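Local coordinates for protein putative HTH-type transcriptional regulator PH0061 (Pyrococcus horikoshii, PDB 2DBB) that probably binds DNA in a sequence-specific manner and regulates transcription as a member of the AsnC family, at residues V72-K77 with I131-E135; E93-S97 with V109-L113; Q13-I17 with L29-L33. All coordinates share one frame; numbering follows the deposited sequence.

Contact 1 (V72-K77 with I131-E135); sequences VLIKSK and IKNAE
Ile74 and Ile131 reach toward each other tip to tip, CD1 of Ile74 lying 3.7 Å from CD1 of Ile131, and with them begins the tightly packed half of the contact. In both residues CG1 stands opposite the carbonyl carbon (chi1 -56° in Ile74, -58° in Ile131) and the chain runs on extended, which carries the two delta methyls across the gap between the segments. Val72 approaches the same methyl more loosely, its CG1 4.3 Å from Ile131 CD1. The second branch of Ile74 serves a different neighbour: CG2 sits 4.2 Å from CB of Ala134. Next to this patch the backbones join, the amide N of Glu135 donating to Lys75 O at 2.9 Å, while Ser76 and Ala134 form an antiparallel, non-hydrogen-bonded pair whose side chains diverge. Here the chain, having left helix 117-129, enters strand 134-148, outermost in this chain's sheet, and comes alongside the inner strand 67-76 in the four-stranded antiparallel sheet of a ferredoxin-like domain; the pairing continues from Lys75 to Asn136 and from Leu73 to Glu138. Asn133, just before the paired Ala134, has a left-handed backbone conformation with positive phi.

The other side is looser and faces solvent. The aliphatic part of Lys77 passes over the Asn133 peptide, its CG 3.3 Å from Asn133 O, and a bend at the last torsion (chi4 -60°) swings NZ back to Glu135. That side chain crosses the lysine at about a right angle, and its OE2 forms a salt bridge 3.2 Å from Lys77 NZ. Both charged residues are exposed, and water would probably screen the pair. Ser76 and Asn133 also touch helix 79-89, through Ala82 and Asp81.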
loop_
_atom_site.group_PDB
_atom_site.type_symbol
_atom_site.label_atom_id
_atom_site.label_comp_id
_atom_site.label_asym_id
_atom_site.label_seq_id
_atom_site.Cartn_x
_atom_site.Cartn_y
_atom_site.Cartn_z
ATOM N N VAL B 72 -9.582 -0.559 9.094
ATOM C CA VAL B 72 -10.031 -0.500 10.476
ATOM C C VAL B 72 -9.408 0.724 11.143
ATOM O O VAL B 72 -8.185 0.880 11.203
ATOM C CB VAL B 72 -9.652 -1.788 11.234
ATOM C CG1 VAL B 72 -10.119 -1.705 12.688
ATOM C CG2 VAL B 72 -10.293 -2.981 10.543
ATOM N N LEU B 73 -10.274 1.608 11.612
ATOM C CA LEU B 73 -9.864 2.840 12.266
ATOM C C LEU B 73 -10.029 2.629 13.767
ATOM O O LEU B 73 -11.123 2.334 14.250
ATOM C CB LEU B 73 -10.756 3.986 11.781
ATOM C CG LEU B 73 -10.881 4.079 10.251
ATOM C CD1 LEU B 73 -12.021 5.019 9.885
ATOM C CD2 LEU B 73 -9.569 4.558 9.655
ATOM N N ILE B 74 -8.940 2.780 14.503
ATOM C CA ILE B 74 -8.986 2.556 15.941
ATOM C C ILE B 74 -8.603 3.759 16.781
ATOM O O ILE B 74 -7.626 4.445 16.492
ATOM C CB ILE B 74 -8.042 1.395 16.342
ATOM C CG1 ILE B 74 -8.400 0.128 15.565
ATOM C CG2 ILE B 74 -8.124 1.155 17.843
ATOM C CD1 ILE B 74 -7.307 -0.961 15.600
ATOM N N LYS B 75 -9.385 4.006 17.826
ATOM C CA LYS B 75 -9.094 5.076 18.768
ATOM C C LYS B 75 -8.835 4.385 20.110
ATOM O O LYS B 75 -9.726 3.753 20.664
ATOM C CB LYS B 75 -10.273 6.040 18.906
ATOM C CG LYS B 75 -9.940 7.265 19.753
ATOM C CD LYS B 75 -8.750 8.005 19.154
ATOM C CE LYS B 75 -8.288 9.181 20.007
ATOM N NZ LYS B 75 -7.103 9.858 19.378
ATOM N N SER B 76 -7.610 4.500 20.616
ATOM C CA SER B 76 -7.226 3.880 21.881
ATOM C C SER B 76 -7.544 4.711 23.123
ATOM O O SER B 76 -7.689 5.933 23.063
ATOM C CB SER B 76 -5.730 3.566 21.877
ATOM O OG SER B 76 -5.409 2.628 20.867
ATOM N N LYS B 77 -7.646 4.026 24.256
ATOM C CA LYS B 77 -7.918 4.686 25.521
ATOM C C LYS B 77 -6.600 5.171 26.126
ATOM O O LYS B 77 -6.574 6.191 26.813
ATOM C CB LYS B 77 -8.604 3.719 26.489
ATOM C CG LYS B 77 -9.922 3.150 25.991
ATOM C CD LYS B 77 -10.479 2.141 26.992
ATOM C CE LYS B 77 -11.742 1.467 26.478
ATOM N NZ LYS B 77 -12.828 2.454 26.202
ATOM N N ILE B 131 -8.818 -6.928 19.359
ATOM C CA ILE B 131 -8.709 -5.521 19.712
ATOM C C ILE B 131 -9.417 -5.254 21.032
ATOM O O ILE B 131 -10.646 -5.201 21.093
ATOM C CB ILE B 131 -9.325 -4.616 18.627
ATOM C CG1 ILE B 131 -8.640 -4.878 17.286
ATOM C CG2 ILE B 131 -9.168 -3.152 19.024
ATOM C CD1 ILE B 131 -9.233 -4.100 16.145
ATOM N N LYS B 132 -8.639 -5.095 22.094
ATOM C CA LYS B 132 -9.216 -4.833 23.403
ATOM C C LYS B 132 -8.835 -3.438 23.868
ATOM O O LYS B 132 -7.842 -2.871 23.405
ATOM C CB LYS B 132 -8.714 -5.854 24.437
ATOM C CG LYS B 132 -8.855 -7.326 24.049
ATOM C CD LYS B 132 -7.617 -7.829 23.319
ATOM C CE LYS B 132 -7.674 -9.338 23.111
ATOM N NZ LYS B 132 -6.469 -9.867 22.404
ATOM N N ASN B 133 -9.636 -2.885 24.773
ATOM C CA ASN B 133 -9.361 -1.569 25.341
ATOM C C ASN B 133 -9.404 -0.418 24.337
ATOM O O ASN B 133 -8.597 0.514 24.418
ATOM C CB ASN B 133 -7.990 -1.590 26.026
ATOM C CG ASN B 133 -7.831 -2.757 26.990
ATOM O OD1 ASN B 133 -6.715 -3.097 27.388
ATOM N ND2 ASN B 133 -8.948 -3.370 27.375
ATOM N N ALA B 134 -10.343 -0.477 23.400
ATOM C CA ALA B 134 -10.483 0.575 22.399
ATOM C C ALA B 134 -11.739 1.386 22.684
ATOM O O ALA B 134 -12.780 0.834 23.024
ATOM C CB ALA B 134 -10.556 -0.035 20.997
ATOM N N GLU B 135 -11.635 2.703 22.569
ATOM C CA GLU B 135 -12.779 3.569 22.800
ATOM C C GLU B 135 -13.677 3.532 21.561
ATOM O O GLU B 135 -14.900 3.506 21.664
ATOM C CB GLU B 135 -12.307 5.001 23.068
ATOM C CG GLU B 135 -13.409 6.070 23.017
ATOM C CD GLU B 135 -14.417 5.965 24.155
ATOM O OE1 GLU B 135 -15.425 6.713 24.135
ATOM O OE2 GLU B 135 -14.202 5.142 25.073
#

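Contact 2 (E93-S97 with V109-L113); sequences EYVKS and VRLLL
Tyr94 and Ser97 both hold their first side-chain bond between the backbone N and the carbonyl carbon (chi1 60° and 74°), which lays the Tyr94 ring beside Leu111 and turns Ser97 OG toward Arg110 CB. Leu111 CD2 meets the ring at its edge, 4.1 Å from Tyr94 CD1, and also packs 3.6 Å from Val95 CG2. Val95 CG1 touches Val109 CG1 at 3.8 Å, completing an apolar row. Beyond Ser97 OG a water donates to this hydroxyl and accepts from Arg110 NE in the plane of the guanidinium group, whose NH1 forms a salt bridge with Glu99 of the second subunit. Leu112 CB rests 3.5 Å from Lys96 CE, and NZ beyond it is gripped by Glu93 O and OE1 and by the C-terminal OXT of Ile151 of the second subunit.

The backbones are fastened by Leu112 N to Tyr94 O, 2.9 Å and nearly straight, and by Arg110 N to Ser97 O at 3.0 Å. Between these bonds Arg110 O takes two amides, Lys96 N at 2.8 Å and, weakly, Ser97 N. Lys96 and Ser97 thus both face one residue, the classic beta bulge, set here in the hairpin 95-102/107-114 of the ferredoxin-like domain, whose sheet continues through Ser97 into the second subunit.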
loop_
_atom_site.group_PDB
_atom_site.type_symbol
_atom_site.label_atom_id
_atom_site.label_comp_id
_atom_site.label_asym_id
_atom_site.label_seq_id
_atom_site.Cartn_x
_atom_site.Cartn_y
_atom_site.Cartn_z
ATOM N N GLU B 93 -1.348 -12.543 9.346
ATOM C CA GLU B 93 -1.074 -12.567 7.915
ATOM C C GLU B 93 -1.989 -11.714 7.034
ATOM O O GLU B 93 -1.521 -11.072 6.077
ATOM C CB GLU B 93 -1.081 -14.015 7.408
ATOM C CG GLU B 93 -0.467 -14.181 6.020
ATOM C CD GLU B 93 -1.409 -13.784 4.889
ATOM O OE1 GLU B 93 -0.914 -13.466 3.785
ATOM O OE2 GLU B 93 -2.640 -13.806 5.097
ATOM N N TYR B 94 -3.279 -11.695 7.345
ATOM C CA TYR B 94 -4.206 -10.921 6.533
ATOM C C TYR B 94 -4.240 -9.431 6.881
ATOM O O TYR B 94 -4.996 -8.657 6.286
ATOM C CB TYR B 94 -5.604 -11.544 6.596
ATOM C CG TYR B 94 -6.197 -11.617 7.974
ATOM C CD1 TYR B 94 -6.761 -10.486 8.570
ATOM C CD2 TYR B 94 -6.215 -12.822 8.684
ATOM C CE1 TYR B 94 -7.328 -10.547 9.830
ATOM C CE2 TYR B 94 -6.782 -12.896 9.957
ATOM C CZ TYR B 94 -7.337 -11.752 10.522
ATOM O OH TYR B 94 -7.892 -11.796 11.783
ATOM N N VAL B 95 -3.415 -9.038 7.846
ATOM C CA VAL B 95 -3.289 -7.638 8.241
ATOM C C VAL B 95 -2.145 -7.138 7.364
ATOM O O VAL B 95 -0.998 -7.514 7.583
ATOM C CB VAL B 95 -2.889 -7.498 9.736
ATOM C CG1 VAL B 95 -2.478 -6.073 10.037
ATOM C CG2 VAL B 95 -4.052 -7.907 10.632
ATOM N N LYS B 96 -2.461 -6.303 6.375
ATOM C CA LYS B 96 -1.457 -5.789 5.438
ATOM C C LYS B 96 -0.672 -4.556 5.878
ATOM O O LYS B 96 0.490 -4.381 5.495
ATOM C CB LYS B 96 -2.114 -5.532 4.076
ATOM C CG LYS B 96 -2.771 -6.782 3.482
ATOM C CD LYS B 96 -1.840 -7.981 3.607
ATOM C CE LYS B 96 -2.462 -9.247 3.058
ATOM N NZ LYS B 96 -1.548 -10.407 3.273
ATOM N N SER B 97 -1.298 -3.685 6.658
ATOM C CA SER B 97 -0.592 -2.507 7.133
ATOM C C SER B 97 -1.117 -2.062 8.479
ATOM O O SER B 97 -2.283 -2.281 8.816
ATOM C CB SER B 97 -0.683 -1.346 6.131
ATOM O OG SER B 97 -1.961 -0.744 6.116
ATOM N N VAL B 109 -5.505 0.388 10.322
ATOM C CA VAL B 109 -5.163 -0.947 9.861
ATOM C C VAL B 109 -5.836 -1.333 8.550
ATOM O O VAL B 109 -7.002 -1.042 8.334
ATOM C CB VAL B 109 -5.572 -2.001 10.912
ATOM C CG1 VAL B 109 -5.165 -3.404 10.439
ATOM C CG2 VAL B 109 -4.936 -1.669 12.251
ATOM N N ARG B 110 -5.090 -1.987 7.672
ATOM C CA ARG B 110 -5.669 -2.453 6.423
ATOM C C ARG B 110 -5.682 -3.974 6.477
ATOM O O ARG B 110 -4.674 -4.593 6.819
ATOM C CB ARG B 110 -4.859 -2.002 5.203
ATOM C CG ARG B 110 -5.395 -2.599 3.897
ATOM C CD ARG B 110 -4.525 -2.247 2.689
ATOM N NE ARG B 110 -4.547 -0.822 2.375
ATOM C CZ ARG B 110 -5.566 -0.193 1.792
ATOM N NH1 ARG B 110 -6.662 -0.861 1.447
ATOM N NH2 ARG B 110 -5.492 1.112 1.553
ATOM N N LEU B 111 -6.827 -4.560 6.138
ATOM C CA LEU B 111 -7.005 -6.004 6.113
ATOM C C LEU B 111 -7.336 -6.472 4.699
ATOM O O LEU B 111 -8.033 -5.777 3.952
ATOM C CB LEU B 111 -8.180 -6.422 7.002
ATOM C CG LEU B 111 -8.286 -5.948 8.447
ATOM C CD1 LEU B 111 -9.605 -6.448 9.033
ATOM C CD2 LEU B 111 -7.095 -6.458 9.250
ATOM N N LEU B 112 -6.828 -7.647 4.336
ATOM C CA LEU B 112 -7.142 -8.253 3.047
ATOM C C LEU B 112 -8.121 -9.351 3.438
ATOM O O LEU B 112 -7.760 -10.263 4.184
ATOM C CB LEU B 112 -5.907 -8.881 2.391
ATOM C CG LEU B 112 -6.188 -9.534 1.026
ATOM C CD1 LEU B 112 -6.546 -8.451 0.022
ATOM C CD2 LEU B 112 -4.969 -10.317 0.544
ATOM N N LEU B 113 -9.359 -9.253 2.961
ATOM C CA LEU B 113 -10.389 -10.231 3.301
ATOM C C LEU B 113 -10.924 -10.959 2.080
ATOM O O LEU B 113 -10.727 -10.518 0.943
ATOM C CB LEU B 113 -11.572 -9.535 3.988
ATOM C CG LEU B 113 -11.294 -8.579 5.145
ATOM C CD1 LEU B 113 -12.557 -7.805 5.464
ATOM C CD2 LEU B 113 -10.798 -9.345 6.355
HETATM O O HOH W 1 -2.249 0.331 3.662
#

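Contact 3 (Q13-I17 with L29-L33)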
loop_
_atom_site.group_PDB
_atom_site.type_symbol
_atom_site.label_atom_id
_atom_site.label_comp_id
_atom_site.label_asym_id
_atom_site.label_seq_id
_atom_site.Cartn_x
_atom_site.Cartn_y
_atom_site.Cartn_z
ATOM N N GLN B 13 16.167 8.653 -7.760
ATOM C CA GLN B 13 15.674 8.338 -9.101
ATOM C C GLN B 13 15.489 6.831 -9.208
ATOM O O GLN B 13 14.481 6.342 -9.717
ATOM C CB GLN B 13 16.671 8.809 -10.159
ATOM C CG GLN B 13 16.969 10.300 -10.097
ATOM C CD GLN B 13 18.045 10.723 -11.085
ATOM O OE1 GLN B 13 19.031 10.017 -11.281
ATOM N NE2 GLN B 13 17.865 11.890 -11.694
ATOM N N LEU B 14 16.479 6.109 -8.700
ATOM C CA LEU B 14 16.487 4.657 -8.700
ATOM C C LEU B 14 15.250 4.130 -7.958
ATOM O O LEU B 14 14.596 3.193 -8.401
ATOM C CB LEU B 14 17.780 4.196 -8.028
ATOM C CG LEU B 14 18.419 2.848 -8.339
ATOM C CD1 LEU B 14 18.357 2.535 -9.830
ATOM C CD2 LEU B 14 19.860 2.899 -7.869
ATOM N N VAL B 15 14.931 4.749 -6.829
ATOM C CA VAL B 15 13.769 4.353 -6.049
ATOM C C VAL B 15 12.500 4.618 -6.856
ATOM O O VAL B 15 11.599 3.775 -6.924
ATOM C CB VAL B 15 13.730 5.129 -4.713
ATOM C CG1 VAL B 15 12.336 5.072 -4.106
ATOM C CG2 VAL B 15 14.758 4.531 -3.750
ATOM N N LYS B 16 12.438 5.794 -7.467
ATOM C CA LYS B 16 11.292 6.182 -8.283
ATOM C C LYS B 16 11.078 5.175 -9.422
ATOM O O LYS B 16 9.955 4.750 -9.683
ATOM C CB LYS B 16 11.529 7.581 -8.869
ATOM C CG LYS B 16 11.466 8.728 -7.864
ATOM C CD LYS B 16 10.021 9.057 -7.499
ATOM C CE LYS B 16 9.899 10.367 -6.719
ATOM N NZ LYS B 16 10.456 10.283 -5.337
ATOM N N ILE B 17 12.164 4.794 -10.090
ATOM C CA ILE B 17 12.091 3.851 -11.201
ATOM C C ILE B 17 11.670 2.448 -10.766
ATOM O O ILE B 17 10.768 1.857 -11.360
ATOM C CB ILE B 17 13.445 3.786 -11.944
ATOM C CG1 ILE B 17 13.770 5.170 -12.523
ATOM C CG2 ILE B 17 13.392 2.743 -13.062
ATOM C CD1 ILE B 17 15.130 5.271 -13.180
ATOM N N LEU B 29 18.806 -0.449 -15.877
ATOM C CA LEU B 29 18.856 0.698 -14.973
ATOM C C LEU B 29 20.070 1.567 -15.302
ATOM O O LEU B 29 19.968 2.794 -15.366
ATOM C CB LEU B 29 18.935 0.227 -13.518
ATOM C CG LEU B 29 17.694 -0.493 -12.983
ATOM C CD1 LEU B 29 18.003 -1.127 -11.642
ATOM C CD2 LEU B 29 16.547 0.502 -12.864
ATOM N N ALA B 30 21.217 0.929 -15.517
ATOM C CA ALA B 30 22.437 1.663 -15.838
ATOM C C ALA B 30 22.260 2.467 -17.130
ATOM O O ALA B 30 22.716 3.607 -17.230
ATOM C CB ALA B 30 23.619 0.700 -15.964
ATOM N N ASP B 31 21.589 1.872 -18.110
ATOM C CA ASP B 31 21.344 2.541 -19.382
ATOM C C ASP B 31 20.429 3.746 -19.217
ATOM O O ASP B 31 20.686 4.812 -19.771
ATOM C CB ASP B 31 20.729 1.565 -20.388
ATOM C CG ASP B 31 21.711 0.508 -20.835
ATOM O OD1 ASP B 31 22.926 0.719 -20.623
ATOM O OD2 ASP B 31 21.280 -0.521 -21.405
ATOM N N ILE B 32 19.352 3.569 -18.459
ATOM C CA ILE B 32 18.412 4.656 -18.216
ATOM C C ILE B 32 19.075 5.801 -17.449
ATOM O O ILE B 32 18.818 6.974 -17.732
ATOM C CB ILE B 32 17.189 4.163 -17.405
ATOM C CG1 ILE B 32 16.317 3.260 -18.285
ATOM C CG2 ILE B 32 16.389 5.353 -16.874
ATOM C CD1 ILE B 32 15.266 2.463 -17.518
ATOM N N LEU B 33 19.939 5.462 -16.496
ATOM C CA LEU B 33 20.599 6.473 -15.673
ATOM C C LEU B 33 21.997 6.883 -16.129
ATOM O O LEU B 33 22.703 7.607 -15.421
ATOM C CB LEU B 33 20.634 6.001 -14.212
ATOM C CG LEU B 33 19.252 5.817 -13.554
ATOM C CD1 LEU B 33 19.398 5.179 -12.183
ATOM C CD2 LEU B 33 18.555 7.167 -13.442
#
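Gln13 O accepts the amide of Ile17 at 2.8 Å, a helical turn that sets the side chains of these two residues, one turn apart, toward segment 29-33. The facing segment has its own bond of this kind, Leu33 N to Leu29 O at 2.9 Å, but no hydrogen bond joins the two: the contact is made entirely by side chains, with the nearest CA atoms, those of Leu14 and Leu29, 7.8 Å apart.

Ile17 meets three residues of the opposite segment. Its CG1 branch, set beside the backbone N (chi1 -62°), brings CD1 to Leu33 CD2, tip to tip at 3.9 Å, and to Ile32 CG2 as well, while CG2, the other branch, slides past Leu29 CD2. Leu33 in turn is taken up by three residues. Its CD1 lies 3.7 Å from Leu14 CD1, the two side chains crossing at about a right angle, and its CD2 faces both Ile17 and the amide oxygen of Gln13, with Gln13 OE1 3.6 Å away.

Helix 9-18 thus packs against helix 26-32, the first helix of the predicted helix-turn-helix motif, within the winged helix-turn-helix domain of an AsnC-type regulator. Leu33 lies near the end of helix 26-32; helix 37-49 follows, in this motif the probable recognition helix. Leu29 is the buried inner member: besides Leu14 CD1, 4.1 Å from its CD2, it touches Ile40 and Ile44 of helix 37-49 and Leu24 of the preceding loop, so that it belongs to the common core of all three helices. Ile32, by contrast, is exposed and meets this group with its CG2 methyl.

From the N terminus, contact 3 is the first to close: residues 13-17 and 29-33 close a short span of 11 residues, part of it helical, and bring together two helices of the DNA-binding domain. The chain then passes into the ferredoxin-like domain, where contact 1 opens on strand 67-76 and closes only at 131-135. Contact 2, the hairpin 93-97/109-113, is nested within that span, and no contact crosses another. Contacts 1 and 2 share one sheet, as strands 67-76 and 107-114 are neighbours and Val72 packs on Leu111. Contact 3 stands apart, its nearest atoms about 18 Å from those of contact 2, although both also touch the second subunit.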